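Local atomic coordinates of phenol hydroxylase component phO (Pseudomonas stutzeri, PDB entry 3U52), a protein that probably serves as a small subunit of the multicomponent phenol hydroxylase, helping to build the oligomeric enzyme that oxidises phenol. Residues Y29-H33 / T107-G113. Numbering follows the deposited sequence.
Sequences YWPDH and TTPGLKG
The indole of Trp30 runs its NE1 edge up against the hydroxyl of Thr108, the two side chains crossing at about a right angle. NE1 of Trp30 donates to OG1 of Thr108 over 3.0 Å, nearly straight (167°) and in the ring plane, while the methyl CG2 of Thr108 sits 3.6 Å from the same NE1. With Thr108 OG1 between its own backbone N and carbonyl carbon (chi1 53°), the hydroxyl is turned to the indole N-H edge and can pass a weak bond to Leu111 O. The His33 imidazole overlaps the indole face: His33 CG lies 3.3 Å above the Trp30 ring plane, over its centre. Replacing Trp30 by a leucine would probably leave the Thr108 hydroxyl without its donor and the imidazole without the flat surface beneath it. Two hydrogen bonds hold that imidazole: ND1 of His33 donates to Pro31 O at 2.8 Å, and NE2 is bonded to Asp67 OD2, which also accepts from Gly113 N. Between them, CE1 of His33 approaches Leu111 O closely at the ring edge, in plane, at 3.1 Å. Because ND1 donates to a carbonyl and NE2 meets a carboxylate, the ring is likely to be doubly protonated and positively charged. Pro31 O accepts a second hydrogen from a water that joins it to Thr108 N. Further along, Gly113 CA makes a CH...O contact of 3.2 Å with Asp32 O; any CB there would clash with this carbonyl. The principle illustrated is two type II beta turns, Trp30 to His33 and Thr108 to Leu111, leaving the adjacent parallel strands 24-29 and 102-107 and joined by the Trp30-Thr108 bond and a water, with the backbone CH...O contact beyond, in a mixed sheet consistent with the ubiquitin-like beta-grasp fold.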
loop_
_atom_site.group_PDB
_atom_site.type_symbol
_atom_site.label_atom_id
_atom_site.label_comp_id
_atom_site.label_asym_id
_atom_site.label_seq_id
_atom_site.Cartn_x
_atom_site.Cartn_y
_atom_site.Cartn_z
ATOM N N TYR E 29 -7.548 -18.442 52.602
ATOM C CA TYR E 29 -7.563 -16.971 52.534
ATOM C C TYR E 29 -7.051 -16.302 53.827
ATOM O O TYR E 29 -7.591 -16.537 54.907
ATOM C CB TYR E 29 -8.967 -16.525 52.192
ATOM C CG TYR E 29 -9.260 -15.040 52.123
ATOM C CD1 TYR E 29 -10.522 -14.562 52.497
ATOM C CD2 TYR E 29 -8.315 -14.118 51.670
ATOM C CE1 TYR E 29 -10.830 -13.190 52.429
ATOM C CE2 TYR E 29 -8.608 -12.739 51.617
ATOM C CZ TYR E 29 -9.852 -12.285 51.989
ATOM O OH TYR E 29 -10.150 -10.935 51.932
ATOM N N TRP E 30 -6.026 -15.444 53.671
ATOM C CA TRP E 30 -5.421 -14.662 54.754
ATOM C C TRP E 30 -5.818 -13.185 54.550
ATOM O O TRP E 30 -5.180 -12.480 53.795
ATOM C CB TRP E 30 -3.899 -14.804 54.710
ATOM C CG TRP E 30 -3.167 -14.186 55.886
ATOM C CD1 TRP E 30 -3.687 -13.881 57.107
ATOM C CD2 TRP E 30 -1.777 -13.881 55.960
ATOM N NE1 TRP E 30 -2.709 -13.386 57.931
ATOM C CE2 TRP E 30 -1.518 -13.410 57.268
ATOM C CE3 TRP E 30 -0.705 -13.998 55.059
ATOM C CZ2 TRP E 30 -0.227 -13.033 57.701
ATOM C CZ3 TRP E 30 0.567 -13.597 55.477
ATOM C CH2 TRP E 30 0.800 -13.110 56.778
ATOM N N PRO E 31 -6.938 -12.728 55.156
ATOM C CA PRO E 31 -7.313 -11.331 54.859
ATOM C C PRO E 31 -6.272 -10.298 55.243
ATOM O O PRO E 31 -5.507 -10.517 56.171
ATOM C CB PRO E 31 -8.600 -11.134 55.676
ATOM C CG PRO E 31 -9.146 -12.512 55.864
ATOM C CD PRO E 31 -7.955 -13.404 55.986
ATOM N N ASP E 32 -6.282 -9.167 54.529
ATOM C CA ASP E 32 -5.370 -8.018 54.716
ATOM C C ASP E 32 -3.943 -8.299 54.313
ATOM O O ASP E 32 -3.027 -7.638 54.812
ATOM C CB ASP E 32 -5.445 -7.494 56.159
ATOM C CG ASP E 32 -6.811 -6.936 56.480
ATOM O OD1 ASP E 32 -7.347 -6.142 55.657
ATOM O OD2 ASP E 32 -7.356 -7.323 57.538
ATOM N N HIS E 33 -3.762 -9.258 53.402
ATOM C CA HIS E 33 -2.435 -9.639 52.920
ATOM C C HIS E 33 -2.420 -9.784 51.395
ATOM O O HIS E 33 -2.053 -10.840 50.845
ATOM C CB HIS E 33 -1.912 -10.868 53.674
ATOM C CG HIS E 33 -1.654 -10.562 55.118
ATOM N ND1 HIS E 33 -2.679 -10.453 56.040
ATOM C CD2 HIS E 33 -0.527 -10.165 55.760
ATOM C CE1 HIS E 33 -2.181 -10.061 57.206
ATOM N NE2 HIS E 33 -0.877 -9.893 57.065
ATOM N N THR E 107 -7.593 -15.168 60.109
ATOM C CA THR E 107 -7.384 -13.773 60.470
ATOM C C THR E 107 -6.417 -13.729 61.646
ATOM O O THR E 107 -6.619 -14.428 62.646
ATOM C CB THR E 107 -8.738 -13.101 60.807
ATOM O OG1 THR E 107 -9.519 -12.996 59.601
ATOM C CG2 THR E 107 -8.556 -11.688 61.388
ATOM N N THR E 108 -5.378 -12.919 61.503
ATOM C CA THR E 108 -4.307 -12.771 62.480
ATOM C C THR E 108 -4.349 -11.359 63.099
ATOM O O THR E 108 -3.750 -10.427 62.580
ATOM C CB THR E 108 -2.906 -12.989 61.820
ATOM O OG1 THR E 108 -2.770 -12.128 60.673
ATOM C CG2 THR E 108 -2.709 -14.480 61.374
ATOM N N PRO E 109 -5.070 -11.195 64.218
ATOM C CA PRO E 109 -5.134 -9.890 64.930
ATOM C C PRO E 109 -3.772 -9.242 65.083
ATOM O O PRO E 109 -2.799 -9.893 65.454
ATOM C CB PRO E 109 -5.660 -10.290 66.309
ATOM C CG PRO E 109 -6.590 -11.478 65.963
ATOM C CD PRO E 109 -5.898 -12.230 64.875
ATOM N N GLY E 110 -3.677 -7.974 64.761
ATOM C CA GLY E 110 -2.403 -7.285 64.955
ATOM C C GLY E 110 -1.496 -7.341 63.745
ATOM O O GLY E 110 -0.495 -6.596 63.661
ATOM N N LEU E 111 -1.823 -8.218 62.798
ATOM C CA LEU E 111 -1.041 -8.289 61.568
ATOM C C LEU E 111 -2.025 -8.016 60.446
ATOM O O LEU E 111 -2.757 -8.907 60.017
ATOM C CB LEU E 111 -0.346 -9.646 61.424
ATOM C CG LEU E 111 0.590 -10.046 62.574
ATOM C CD1 LEU E 111 1.097 -11.415 62.355
ATOM C CD2 LEU E 111 1.744 -9.064 62.780
ATOM N N LYS E 112 -2.063 -6.755 60.013
ATOM C CA LYS E 112 -3.092 -6.305 59.106
ATOM C C LYS E 112 -2.500 -5.806 57.791
ATOM O O LYS E 112 -3.127 -5.077 57.064
ATOM C CB LYS E 112 -3.926 -5.219 59.757
ATOM C CG LYS E 112 -3.108 -4.004 60.086
ATOM C CD LYS E 112 -3.968 -2.854 60.590
ATOM C CE LYS E 112 -3.116 -1.869 61.349
ATOM N NZ LYS E 112 -2.049 -1.313 60.482
ATOM N N GLY E 113 -1.283 -6.180 57.491
ATOM C CA GLY E 113 -0.766 -5.880 56.185
ATOM C C GLY E 113 -0.053 -4.535 56.202
ATOM O O GLY E 113 0.019 -3.835 57.239
HETATM O O HOH W 1 -5.689 -11.226 58.869
#